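PDB 3LFT: uncharacterized protein from Streptococcus pneumoniae, which binds L-tryptophan in the cleft between its two domains and probably serves as the substrate-binding component of an ABC transporter. Local coordinates for residues His13-Leu18 with Ala220-Glu225; Asp17-Gly22 with Met88-Asp93; Gly68-Ala73 with Ile194-Ala199; Ser200-Val205 with Val224-Leu229. All coordinates share one frame; numbering follows the deposited sequence. Where two conformers were deposited one is given.

Contacts 1 and 2 both begin on helix 14-29, their centres about 11 Å apart; contacts 2 and 3 alternate along the chain, and contact 4 comes after both. Contact 2 sets the helix against strand 86-89 of the six-stranded sheet, next to strand 65-69, which carries the first segment of contact 3. Contacts 1 and 3 each join this domain to the other, which is built on the four-stranded parallel sheet, and the tryptophan touches contacts 1, 2 and 3. Contact 4 lies wholly within the second domain, about 19 Å from contact 2 between centres, and shares V224 and E225 with contact 1. The ligand therefore sits where the two domains meet, with contact 4 behind one wall.

Contact 1. Residues His13-Leu18 with Ala220-Glu225; sequences HPSLDL and ATAMVE. With TRP (tryptophan), chain C.
The first turn of helix 14-29 faces the short helix 221-224, and the backbones come nearest at S15 and A222, whose CA atoms lie 6.3 Å apart. No direct hydrogen bond crosses here. The CB methyl of A222 does most of the touching: it meets the CB corner of the P14 ring at 3.9 Å and also packs against S15 OG, which touches both this methyl and that of A220. A single water makes the polar link, sitting 2.7 Å from S15 OG and accepting from the backbone A222 N at 3.0 Å. That N-H belongs to the opening turn of its helix, where no carbonyl of a preceding turn is available, so the water supplies an acceptor. S15 has OG beside its own backbone N (chi1 -58°), which turns the hydroxyl across the gap while CB stays 3.4 Å from CZ2 of the bound tryptophan. This is the cleft of a periplasmic-binding-protein fold: H13 and A220, each an N-cap, come from different domains and both border the ligand. H13 brings NE2 to 3.4 Å from the indole CZ3, its ring meeting that atom obliquely, and CG of L16 sits over one face of the imidazole, toward its rim. Further along the same helix turn, the CD2 methyl of L16 rests 3.6 Å from the ligand CG, while the methyl of A220 approaches CH2 at the far end of the indole. Q236, at the start of helix 236-251, packs against S15 and also accepts a hydrogen bond from the ligand.

Contact 2. Residues Asp17-Gly22 with Met88-Asp93; sequences DLIYKG and MAAITD. With TRP (tryptophan), chain C.
Apolar contact joins the two segments, and I19 supplies all of it from the helix side. Its two branches divide the work: CD1 reaches the CB methyl of A90 at 3.7 Å, and CG2 lies 4.3 Å from CB of A89. With CG1 beside the backbone N (chi1 -67°) and the chain then extended, CD1 is carried beyond the strand end to the ligand, 3.6 Å from the indole CD1. The methyl of A90 meets that same indole carbon, so isoleucine and alanine pack together against it. I69 of the neighbouring strand also touches I19 and A89.

Polar contact is confined to the loop that follows strand 86-89, and its partner is the amino-acid end of the tryptophan. The ligand N donates to A90 O and to T92 OG1, each at 2.8 Å. T92 N in turn donates to the carboxylate OXT at 3.0 Å, with an N-H...O angle of 162°. T92 OG1 is also bonded to the backbone oxygen of D115, whose carboxylate is another partner of the ligand.

One short loop thus grips both the amino and the carboxylate group, which are probably charged, with the D115 carboxylate probably balancing the ammonium, while I19 and A90 give the indole an apolar wall; the pairing is consistent with recognition of a free amino acid.

Contact 3. Residues Gly68-Ala73 with Ile194-Ala199; sequences GIATPA and IDNTIA. With TRP (tryptophan), chain C.
The carboxylate oxygen O of the bound tryptophan is gripped from both segments: T71 N donates to it at 2.8 Å, almost straight at 176°, and N196 ND2 donates at 2.9 Å. The other carboxylate oxygen, OXT, takes the hydroxyl proton of T71 OG1 at 2.7 Å. Both oxygens are therefore held by T71, and N196 ties one of them to the opposite domain. Between the segments themselves the touch is slight: the A70 methyl lies 3.5 Å from N196 OD1, and CD of P72 faces the amide nitrogen. P72 and N196 approach from opposite directions. N196 keeps CG beside its backbone N (chi1 -63°), which sends the amide over the cleft toward the ligand.

T71 opens helix 71-80 one residue after strand 65-69, and that residue, A70, is the N-cap. An anion held at a helix N-terminus beyond the end of a parallel strand is a familiar arrangement in alpha/beta binding proteins, and the helix dipole would add to the attraction for the carboxylate. Across the cleft, D195 is the N-cap of helix 196-200, its OD1 accepting from I198 N at 2.8 Å, on the anti side and 22° out of the carboxylate plane. The other oxygen of D195 is bonded to S141 N and S147 OG, which fix the cap.

The indole is lined from this second segment. I194 sets its CG2 methyl 3.3 Å from the ring carbon CD2, a tight fit, while CB of A199 packs against CZ3 and CH2.

Contact 4. Residues Ser200-Val205 with Val224-Leu229; sequences SGFPTV and VEVGGL
F202 and V226 carry this contact, with the CG2 methyl of V226 set against the edge of the phenyl ring, near its plane. The closest pair is F202 CD2 and V226 CG2 at 3.7 Å, and CE2 of the ring is 4.1 Å from the same methyl. A little farther round the rim, F202 CE2 stands 4.1 Å from the backbone N of G228, also close to the ring plane. The two side chains run antiparallel past one another, with the methyl at the rim of the phenyl.

What aims the ring is its first torsion: CG lies opposite the backbone N (chi1 -169°), which carries the phenyl away from its own helix toward the turn. V226 presents CG2 because that branch sits between its backbone N and carbonyl carbon.

In the next shell, a type I beta turn from V224 to G227 shapes the facing segment, closed by G227 N donating to V224 O at 3.3 Å. G228, without a side chain, brings its backbone N up to the ring edge. I216 and P218 of strand 216-218 also touch F202, while N272 bonds to V224 O.

The arrangement is plain hydrophobic packing inside one alpha/beta domain of a periplasmic-binding-protein fold: F202 packs between strand 216-218, at one edge of the parallel sheet, and the turn that leads into strand 230-233.

Contact 1. Residues His13-Leu18 with Ala220-Glu225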
loop_
_atom_site.group_PDB
_atom_site.type_symbol
_atom_site.label_atom_id
_atom_site.label_comp_id
_atom_site.label_asym_id
_atom_site.label_seq_id
_atom_site.Cartn_x
_atom_site.Cartn_y
_atom_site.Cartn_z
ATOM N N HIS A 13 8.915 2.411 -4.612
ATOM C CA HIS A 13 9.052 1.050 -4.119
ATOM C C HIS A 13 8.341 0.142 -5.125
ATOM O O HIS A 13 7.489 0.614 -5.878
ATOM C CB HIS A 13 8.669 0.936 -2.630
ATOM C CG HIS A 13 7.215 1.084 -2.324
ATOM N ND1 HIS A 13 6.685 2.139 -1.609
ATOM C CD2 HIS A 13 6.202 0.214 -2.528
ATOM C CE1 HIS A 13 5.394 1.920 -1.410
ATOM N NE2 HIS A 13 5.076 0.769 -1.977
ATOM N N PRO A 14 8.711 -1.144 -5.204
ATOM C CA PRO A 14 8.257 -1.878 -6.408
ATOM C C PRO A 14 6.757 -1.991 -6.568
ATOM O O PRO A 14 6.254 -1.993 -7.695
ATOM C CB PRO A 14 8.883 -3.265 -6.244
ATOM C CG PRO A 14 10.137 -3.001 -5.439
ATOM C CD PRO A 14 9.784 -1.865 -4.490
ATOM N N SER A 15 6.031 -2.046 -5.457
ATOM C CA SER A 15 4.566 -2.107 -5.545
ATOM C C SER A 15 3.982 -0.878 -6.239
ATOM O O SER A 15 3.112 -0.995 -7.100
ATOM C CB SER A 15 3.941 -2.269 -4.163
ATOM O OG SER A 15 4.406 -3.439 -3.509
ATOM N N LEU A 16 4.486 0.304 -5.896
ATOM C CA LEU A 16 3.979 1.511 -6.543
ATOM C C LEU A 16 4.334 1.555 -8.020
ATOM O O LEU A 16 3.526 2.021 -8.833
ATOM C CB LEU A 16 4.412 2.800 -5.833
ATOM C CG LEU A 16 4.069 2.928 -4.341
ATOM C CD1 LEU A 16 4.300 4.356 -3.875
ATOM C CD2 LEU A 16 2.645 2.500 -3.980
ATOM N N ASP A 17 5.525 1.093 -8.374
ATOM C CA ASP A 17 5.902 1.020 -9.785
ATOM C C ASP A 17 4.939 0.126 -10.570
ATOM O O ASP A 17 4.555 0.456 -11.692
ATOM C CB ASP A 17 7.320 0.477 -9.939
ATOM C CG ASP A 17 8.388 1.397 -9.381
ATOM O OD1 ASP A 17 8.194 2.617 -9.282
ATOM O OD2 ASP A 17 9.497 0.881 -9.138
ATOM N N LEU A 18 4.523 -0.991 -9.972
ATOM C CA LEU A 18 3.590 -1.911 -10.621
ATOM C C LEU A 18 2.179 -1.311 -10.731
ATOM O O LEU A 18 1.511 -1.484 -11.765
ATOM C CB LEU A 18 3.589 -3.268 -9.909
ATOM C CG LEU A 18 2.786 -4.399 -10.543
ATOM C CD1 LEU A 18 3.072 -4.626 -12.035
ATOM C CD2 LEU A 18 3.059 -5.671 -9.749
ATOM N N ALA A 220 3.079 -6.950 1.442
ATOM C CA ALA A 220 3.249 -6.795 -0.003
ATOM C C ALA A 220 4.029 -7.944 -0.576
ATOM O O ALA A 220 4.998 -8.404 0.031
ATOM C CB ALA A 220 3.991 -5.499 -0.335
ATOM N N THR A 221 3.626 -8.394 -1.762
ATOM C CA THR A 221 4.380 -9.387 -2.514
ATOM C C THR A 221 5.821 -8.967 -2.673
ATOM O O THR A 221 6.714 -9.779 -2.500
ATOM C CB THR A 221 3.730 -9.649 -3.879
ATOM O OG1 THR A 221 2.416 -10.175 -3.648
ATOM C CG2 THR A 221 4.524 -10.628 -4.730
ATOM N N ALA A 222 6.036 -7.687 -2.974
ATOM C CA ALA A 222 7.379 -7.187 -3.194
ATOM C C ALA A 222 8.275 -7.301 -1.960
ATOM O O ALA A 222 9.485 -7.424 -2.107
ATOM C CB ALA A 222 7.327 -5.755 -3.678
HETATM N N MSE A 223 7.676 -7.235 -0.770
HETATM C CA MSE A 223 8.424 -7.438 0.469
HETATM C C MSE A 223 8.638 -8.920 0.751
HETATM O O MSE A 223 9.741 -9.331 1.087
HETATM C CB MSE A 223 7.731 -6.750 1.644
HETATM C CG MSE A 223 7.781 -5.202 1.549
HETATM SE SE MSE A 223 7.192 -4.291 3.164
HETATM C CE MSE A 223 5.309 -4.021 2.800
ATOM N N VAL A 224 7.601 -9.739 0.578
ATOM C CA VAL A 224 7.758 -11.169 0.765
ATOM C C VAL A 224 8.830 -11.701 -0.171
ATOM O O VAL A 224 9.634 -12.546 0.232
ATOM C CB VAL A 224 6.417 -11.932 0.598
ATOM C CG1 VAL A 224 6.634 -13.458 0.644
ATOM C CG2 VAL A 224 5.436 -11.535 1.719
ATOM N N GLU A 225 8.890 -11.199 -1.401
ATOM C CA GLU A 225 9.819 -11.786 -2.354
ATOM C C GLU A 225 11.293 -11.531 -2.063
ATOM O O GLU A 225 12.134 -12.246 -2.602
ATOM C CB GLU A 225 9.423 -11.486 -3.791
ATOM C CG GLU A 225 9.495 -10.083 -4.244
ATOM C CD GLU A 225 8.850 -9.910 -5.633
ATOM O OE1 GLU A 225 8.583 -8.764 -6.045
ATOM O OE2 GLU A 225 8.599 -10.933 -6.317
HETATM N N TRP C . -2.027 1.672 0.006
HETATM C CA TRP C . -0.809 2.462 0.348
HETATM C C TRP C . -1.201 3.815 0.848
HETATM O O TRP C . -0.388 4.743 0.831
HETATM C CB TRP C . 0.113 2.553 -0.879
HETATM C CG TRP C . 0.570 1.189 -1.331
HETATM C CD1 TRP C . 0.068 0.426 -2.384
HETATM C CD2 TRP C . 1.628 0.384 -0.710
HETATM N NE1 TRP C . 0.745 -0.769 -2.451
HETATM C CE2 TRP C . 1.660 -0.860 -1.485
HETATM C CE3 TRP C . 2.448 0.596 0.373
HETATM C CZ2 TRP C . 2.569 -1.834 -1.116
HETATM C CZ3 TRP C . 3.347 -0.408 0.721
HETATM C CH2 TRP C . 3.398 -1.599 -0.029
HETATM O OXT TRP C . -2.349 3.991 1.278
HETATM O O HOH W 1 3.808 -6.016 -4.034
#

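Contact 2. Residues Asp17-Gly22 with Met88-Asp93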
loop_
_atom_site.group_PDB
_atom_site.type_symbol
_atom_site.label_atom_id
_atom_site.label_comp_id
_atom_site.label_asym_id
_atom_site.label_seq_id
_atom_site.Cartn_x
_atom_site.Cartn_y
_atom_site.Cartn_z
ATOM N N ASP A 17 5.525 1.093 -8.374
ATOM C CA ASP A 17 5.902 1.020 -9.785
ATOM C C ASP A 17 4.939 0.126 -10.570
ATOM O O ASP A 17 4.555 0.456 -11.692
ATOM C CB ASP A 17 7.320 0.477 -9.939
ATOM C CG ASP A 17 8.388 1.397 -9.381
ATOM O OD1 ASP A 17 8.194 2.617 -9.282
ATOM O OD2 ASP A 17 9.497 0.881 -9.138
ATOM N N LEU A 18 4.523 -0.991 -9.972
ATOM C CA LEU A 18 3.590 -1.911 -10.621
ATOM C C LEU A 18 2.179 -1.311 -10.731
ATOM O O LEU A 18 1.511 -1.484 -11.765
ATOM C CB LEU A 18 3.589 -3.268 -9.909
ATOM C CG LEU A 18 2.786 -4.399 -10.543
ATOM C CD1 LEU A 18 3.072 -4.626 -12.035
ATOM C CD2 LEU A 18 3.059 -5.671 -9.749
ATOM N N ILE A 19 1.742 -0.589 -9.702
ATOM C CA ILE A 19 0.498 0.164 -9.799
ATOM C C ILE A 19 0.553 1.152 -10.969
ATOM O O ILE A 19 -0.398 1.229 -11.763
ATOM C CB ILE A 19 0.175 0.866 -8.469
ATOM C CG1 ILE A 19 -0.133 -0.200 -7.411
ATOM C CG2 ILE A 19 -0.991 1.853 -8.636
ATOM C CD1 ILE A 19 -0.165 0.382 -6.017
ATOM N N TYR A 20 1.656 1.888 -11.104
ATOM C CA TYR A 20 1.757 2.832 -12.201
ATOM C C TYR A 20 1.719 2.123 -13.564
ATOM O O TYR A 20 1.078 2.613 -14.504
ATOM C CB TYR A 20 2.980 3.758 -12.055
ATOM C CG TYR A 20 3.079 4.810 -13.146
ATOM C CD1 TYR A 20 4.262 4.980 -13.870
ATOM C CD2 TYR A 20 1.982 5.605 -13.468
ATOM C CE1 TYR A 20 4.346 5.954 -14.872
ATOM C CE2 TYR A 20 2.060 6.559 -14.478
ATOM C CZ TYR A 20 3.230 6.716 -15.160
ATOM O OH TYR A 20 3.293 7.673 -16.154
ATOM N N LYS A 21 2.388 0.975 -13.685
ATOM C CA LYS A 21 2.317 0.174 -14.906
ATOM C C LYS A 21 0.857 -0.173 -15.194
ATOM O O LYS A 21 0.382 -0.050 -16.334
ATOM C CB LYS A 21 3.176 -1.091 -14.769
ATOM C CG LYS A 21 2.791 -2.255 -15.688
ATOM C CD LYS A 21 3.319 -2.091 -17.104
ATOM C CE LYS A 21 2.892 -3.271 -17.961
ATOM N NZ LYS A 21 2.547 -4.462 -17.126
ATOM N N GLY A 22 0.134 -0.611 -14.155
ATOM C CA GLY A 22 -1.302 -0.911 -14.277
ATOM C C GLY A 22 -2.125 0.281 -14.735
ATOM O O GLY A 22 -2.999 0.142 -15.587
HETATM N N MSE A 88 -7.299 8.907 -6.492
HETATM C CA MSE A 88 -6.496 8.102 -5.600
HETATM C C MSE A 88 -6.103 6.788 -6.269
HETATM O O MSE A 88 -6.970 6.067 -6.780
HETATM C CB MSE A 88 -7.308 7.739 -4.357
HETATM C CG MSE A 88 -7.837 8.936 -3.549
HETATM SE SE MSE A 88 -8.894 8.387 -1.999
HETATM C CE MSE A 88 -10.284 7.362 -2.877
ATOM N N ALA A 89 -4.796 6.491 -6.275
ATOM C CA ALA A 89 -4.330 5.179 -6.734
ATOM C C ALA A 89 -3.772 4.403 -5.546
ATOM O O ALA A 89 -2.606 4.615 -5.134
ATOM C CB ALA A 89 -3.278 5.345 -7.801
ATOM N N ALA A 90 -4.607 3.511 -5.014
ATOM C CA ALA A 90 -4.252 2.641 -3.888
ATOM C C ALA A 90 -4.041 3.408 -2.582
ATOM O O ALA A 90 -2.942 3.450 -2.017
ATOM C CB ALA A 90 -3.040 1.749 -4.230
ATOM N N ILE A 91 -5.135 3.998 -2.088
ATOM C CA ILE A 91 -5.165 4.675 -0.785
ATOM C C ILE A 91 -5.906 3.714 0.150
ATOM O O ILE A 91 -7.081 3.406 -0.051
ATOM C CB ILE A 91 -5.912 6.021 -0.904
ATOM C CG1 ILE A 91 -4.982 7.123 -1.447
ATOM C CG2 ILE A 91 -6.447 6.488 0.455
ATOM C CD1 ILE A 91 -4.092 6.776 -2.648
ATOM N N THR A 92 -5.212 3.234 1.178
ATOM C CA THR A 92 -5.765 2.164 2.020
ATOM C C THR A 92 -7.009 2.580 2.811
ATOM O O THR A 92 -7.953 1.805 2.960
ATOM C CB THR A 92 -4.660 1.582 2.928
ATOM O OG1 THR A 92 -3.746 0.857 2.103
ATOM C CG2 THR A 92 -5.170 0.691 4.053
ATOM N N ASP A 93 -7.013 3.814 3.304
ATOM C CA ASP A 93 -8.130 4.290 4.137
ATOM C C ASP A 93 -8.512 5.719 3.748
ATOM O O ASP A 93 -8.098 6.677 4.399
ATOM C CB ASP A 93 -7.757 4.226 5.624
ATOM C CG ASP A 93 -8.843 4.774 6.535
ATOM O OD1 ASP A 93 -9.993 4.965 6.090
ATOM O OD2 ASP A 93 -8.531 5.020 7.710
HETATM N N TRP C . -2.027 1.672 0.006
HETATM C CA TRP C . -0.809 2.462 0.348
HETATM C C TRP C . -1.201 3.815 0.848
HETATM O O TRP C . -0.388 4.743 0.831
HETATM C CB TRP C . 0.113 2.553 -0.879
HETATM C CG TRP C . 0.570 1.189 -1.331
HETATM C CD1 TRP C . 0.068 0.426 -2.384
HETATM C CD2 TRP C . 1.628 0.384 -0.710
HETATM N NE1 TRP C . 0.745 -0.769 -2.451
HETATM C CE2 TRP C . 1.660 -0.860 -1.485
HETATM C CE3 TRP C . 2.448 0.596 0.373
HETATM C CZ2 TRP C . 2.569 -1.834 -1.116
HETATM C CZ3 TRP C . 3.347 -0.408 0.721
HETATM C CH2 TRP C . 3.398 -1.599 -0.029
HETATM O OXT TRP C . -2.349 3.991 1.278
#

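Contact 3. Residues Gly68-Ala73 with Ile194-Ala199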
loop_
_atom_site.group_PDB
_atom_site.type_symbol
_atom_site.label_atom_id
_atom_site.label_comp_id
_atom_site.label_asym_id
_atom_site.label_seq_id
_atom_site.Cartn_x
_atom_site.Cartn_y
_atom_site.Cartn_z
ATOM N N GLY A 68 -2.798 10.594 -7.540
ATOM C CA GLY A 68 -1.836 10.402 -6.463
ATOM C C GLY A 68 -1.678 8.934 -6.145
ATOM O O GLY A 68 -2.637 8.276 -5.720
ATOM N N ILE A 69 -0.472 8.419 -6.371
ATOM C CA ILE A 69 -0.156 7.015 -6.053
ATOM C C ILE A 69 0.404 6.963 -4.643
ATOM O O ILE A 69 1.484 7.503 -4.383
ATOM C CB ILE A 69 0.855 6.380 -7.062
ATOM C CG1 ILE A 69 0.410 6.627 -8.509
ATOM C CG2 ILE A 69 0.978 4.874 -6.761
ATOM C CD1 ILE A 69 1.367 6.054 -9.582
ATOM N N ALA A 70 -0.388 6.338 -3.761
ATOM C CA ALA A 70 -0.172 6.212 -2.306
ATOM C C ALA A 70 -0.742 7.417 -1.567
ATOM O O ALA A 70 -0.852 8.525 -2.113
ATOM C CB ALA A 70 1.317 5.948 -1.932
ATOM N N THR A 71 -1.116 7.184 -0.322
ATOM C CA THR A 71 -1.833 8.146 0.496
ATOM C C THR A 71 -1.147 9.527 0.594
ATOM O O THR A 71 -1.813 10.529 0.367
ATOM C CB THR A 71 -2.176 7.526 1.885
ATOM O OG1 THR A 71 -3.151 6.504 1.700
ATOM C CG2 THR A 71 -2.744 8.558 2.850
ATOM N N PRO A 72 0.172 9.583 0.859
ATOM C CA PRO A 72 0.746 10.943 0.961
ATOM C C PRO A 72 0.677 11.733 -0.344
ATOM O O PRO A 72 0.576 12.964 -0.309
ATOM C CB PRO A 72 2.192 10.685 1.365
ATOM C CG PRO A 72 2.117 9.349 2.097
ATOM C CD PRO A 72 1.132 8.546 1.280
ATOM N N ALA A 73 0.741 11.053 -1.487
ATOM C CA ALA A 73 0.632 11.747 -2.766
ATOM C C ALA A 73 -0.781 12.250 -3.011
ATOM O O ALA A 73 -0.970 13.392 -3.405
ATOM C CB ALA A 73 1.097 10.877 -3.907
ATOM N N ILE A 194 0.498 -2.185 5.052
ATOM C CA ILE A 194 0.700 -1.592 3.729
ATOM C C ILE A 194 1.241 -0.168 3.984
ATOM O O ILE A 194 0.463 0.785 4.115
ATOM C CB ILE A 194 -0.600 -1.604 2.885
ATOM C CG1 ILE A 194 -1.227 -2.999 2.821
ATOM C CG2 ILE A 194 -0.307 -1.114 1.481
ATOM C CD1 ILE A 194 -2.629 -2.971 2.206
ATOM N N ASP A 195 2.561 -0.073 4.102
ATOM C CA ASP A 195 3.236 1.098 4.654
ATOM C C ASP A 195 4.340 1.495 3.681
ATOM O O ASP A 195 5.244 0.703 3.391
ATOM C CB ASP A 195 3.811 0.737 6.031
ATOM C CG ASP A 195 4.484 1.908 6.704
ATOM O OD1 ASP A 195 5.573 2.325 6.250
ATOM O OD2 ASP A 195 3.899 2.439 7.685
ATOM N N ASN A 196 4.281 2.717 3.159
ATOM C CA ASN A 196 5.244 3.147 2.139
ATOM C C ASN A 196 6.659 3.318 2.680
ATOM O O ASN A 196 7.631 3.054 1.968
ATOM C CB ASN A 196 4.801 4.464 1.515
ATOM C CG ASN A 196 3.496 4.326 0.787
ATOM O OD1 ASN A 196 3.452 3.773 -0.310
ATOM N ND2 ASN A 196 2.416 4.826 1.380
ATOM N N THR A 197 6.776 3.800 3.913
ATOM C CA THR A 197 8.087 4.018 4.546
ATOM C C THR A 197 8.828 2.686 4.677
ATOM O O THR A 197 9.968 2.549 4.220
ATOM C CB THR A 197 7.933 4.727 5.929
ATOM O OG1 THR A 197 7.203 5.955 5.741
ATOM C CG2 THR A 197 9.288 5.014 6.583
ATOM N N ILE A 198 8.166 1.697 5.277
ATOM C CA ILE A 198 8.831 0.413 5.481
ATOM C C ILE A 198 9.013 -0.264 4.123
ATOM O O ILE A 198 10.042 -0.899 3.889
ATOM C CB ILE A 198 8.072 -0.490 6.476
ATOM C CG1 ILE A 198 7.794 0.263 7.786
ATOM C CG2 ILE A 198 8.831 -1.793 6.743
ATOM C CD1 ILE A 198 9.026 0.813 8.536
ATOM N N ALA A 199 8.050 -0.123 3.213
ATOM C CA ALA A 199 8.242 -0.771 1.902
ATOM C C ALA A 199 9.462 -0.217 1.170
ATOM O O ALA A 199 10.189 -0.952 0.487
ATOM C CB ALA A 199 6.998 -0.658 1.026
HETATM N N TRP C . -2.027 1.672 0.006
HETATM C CA TRP C . -0.809 2.462 0.348
HETATM C C TRP C . -1.201 3.815 0.848
HETATM O O TRP C . -0.388 4.743 0.831
HETATM C CB TRP C . 0.113 2.553 -0.879
HETATM C CG TRP C . 0.570 1.189 -1.331
HETATM C CD1 TRP C . 0.068 0.426 -2.384
HETATM C CD2 TRP C . 1.628 0.384 -0.710
HETATM N NE1 TRP C . 0.745 -0.769 -2.451
HETATM C CE2 TRP C . 1.660 -0.860 -1.485
HETATM C CE3 TRP C . 2.448 0.596 0.373
HETATM C CZ2 TRP C . 2.569 -1.834 -1.116
HETATM C CZ3 TRP C . 3.347 -0.408 0.721
HETATM C CH2 TRP C . 3.398 -1.599 -0.029
HETATM O OXT TRP C . -2.349 3.991 1.278
#

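Contact 4. Residues Ser200-Val205 with Val224-Leu229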
loop_
_atom_site.group_PDB
_atom_site.type_symbol
_atom_site.label_atom_id
_atom_site.label_comp_id
_atom_site.label_asym_id
_atom_site.label_seq_id
_atom_site.Cartn_x
_atom_site.Cartn_y
_atom_site.Cartn_z
ATOM N N SER A 200 9.686 1.088 1.305
ATOM C CA SER A 200 10.821 1.728 0.658
ATOM C C SER A 200 12.152 1.338 1.302
ATOM O O SER A 200 13.193 1.435 0.648
ATOM C CB SER A 200 10.631 3.250 0.645
ATOM O OG SER A 200 10.895 3.799 1.920
ATOM N N GLY A 201 12.118 0.908 2.565
ATOM C CA GLY A 201 13.333 0.488 3.262
ATOM C C GLY A 201 13.327 -0.978 3.629
ATOM O O GLY A 201 14.038 -1.375 4.554
ATOM N N PHE A 202 12.553 -1.794 2.912
ATOM C CA PHE A 202 12.361 -3.173 3.373
ATOM C C PHE A 202 13.629 -4.046 3.402
ATOM O O PHE A 202 13.785 -4.856 4.315
ATOM C CB PHE A 202 11.198 -3.875 2.672
ATOM C CG PHE A 202 10.845 -5.172 3.331
ATOM C CD1 PHE A 202 10.240 -5.191 4.589
ATOM C CD2 PHE A 202 11.187 -6.389 2.734
ATOM C CE1 PHE A 202 9.973 -6.387 5.232
ATOM C CE2 PHE A 202 10.898 -7.590 3.390
ATOM C CZ PHE A 202 10.295 -7.572 4.624
ATOM N N PRO A 203 14.545 -3.888 2.429
ATOM C CA PRO A 203 15.783 -4.676 2.552
ATOM C C PRO A 203 16.544 -4.411 3.856
ATOM O O PRO A 203 17.250 -5.307 4.337
ATOM C CB PRO A 203 16.575 -4.270 1.310
ATOM C CG PRO A 203 15.474 -3.992 0.293
ATOM C CD PRO A 203 14.419 -3.268 1.093
ATOM N N THR A 204 16.360 -3.238 4.461
ATOM C CA THR A 204 16.995 -2.923 5.753
ATOM C C THR A 204 16.369 -3.750 6.875
ATOM O O THR A 204 17.067 -4.194 7.790
ATOM C CB THR A 204 16.872 -1.434 6.077
ATOM O OG1 THR A 204 17.527 -0.695 5.046
ATOM C CG2 THR A 204 17.497 -1.086 7.426
ATOM N N VAL A 205 15.056 -3.979 6.794
ATOM C CA VAL A 205 14.394 -4.854 7.758
ATOM C C VAL A 205 14.983 -6.260 7.652
ATOM O O VAL A 205 15.329 -6.878 8.672
ATOM C CB VAL A 205 12.865 -4.916 7.523
ATOM C CG1 VAL A 205 12.212 -5.840 8.540
ATOM C CG2 VAL A 205 12.227 -3.519 7.581
ATOM N N VAL A 224 7.601 -9.739 0.578
ATOM C CA VAL A 224 7.758 -11.169 0.765
ATOM C C VAL A 224 8.830 -11.701 -0.171
ATOM O O VAL A 224 9.634 -12.546 0.232
ATOM C CB VAL A 224 6.417 -11.932 0.598
ATOM C CG1 VAL A 224 6.634 -13.458 0.644
ATOM C CG2 VAL A 224 5.436 -11.535 1.719
ATOM N N GLU A 225 8.890 -11.199 -1.401
ATOM C CA GLU A 225 9.819 -11.786 -2.354
ATOM C C GLU A 225 11.293 -11.531 -2.063
ATOM O O GLU A 225 12.134 -12.246 -2.602
ATOM C CB GLU A 225 9.423 -11.486 -3.791
ATOM C CG GLU A 225 9.495 -10.083 -4.244
ATOM C CD GLU A 225 8.850 -9.910 -5.633
ATOM O OE1 GLU A 225 8.583 -8.764 -6.045
ATOM O OE2 GLU A 225 8.599 -10.933 -6.317
ATOM N N VAL A 226 11.600 -10.533 -1.225
ATOM C CA VAL A 226 13.004 -10.244 -0.877
ATOM C C VAL A 226 13.365 -10.618 0.563
ATOM O O VAL A 226 14.378 -10.175 1.089
ATOM C CB VAL A 226 13.442 -8.782 -1.204
ATOM C CG1 VAL A 226 13.179 -8.455 -2.672
ATOM C CG2 VAL A 226 12.726 -7.780 -0.290
ATOM N N GLY A 227 12.561 -11.456 1.204
ATOM C CA GLY A 227 12.983 -12.029 2.486
ATOM C C GLY A 227 11.886 -12.141 3.529
ATOM O O GLY A 227 12.128 -12.658 4.626
ATOM N N GLY A 228 10.685 -11.664 3.237
ATOM C CA GLY A 228 9.572 -11.917 4.151
ATOM C C GLY A 228 9.118 -13.360 4.055
ATOM O O GLY A 228 9.399 -14.044 3.056
ATOM N N LEU A 229 8.432 -13.842 5.088
ATOM C CA LEU A 229 7.932 -15.200 5.112
ATOM C C LEU A 229 6.654 -15.352 4.288
ATOM O O LEU A 229 6.572 -16.226 3.419
ATOM C CB LEU A 229 7.695 -15.631 6.557
ATOM C CG LEU A 229 6.933 -16.954 6.728
ATOM C CD1 LEU A 229 7.705 -18.118 6.130
ATOM C CD2 LEU A 229 6.597 -17.217 8.196
#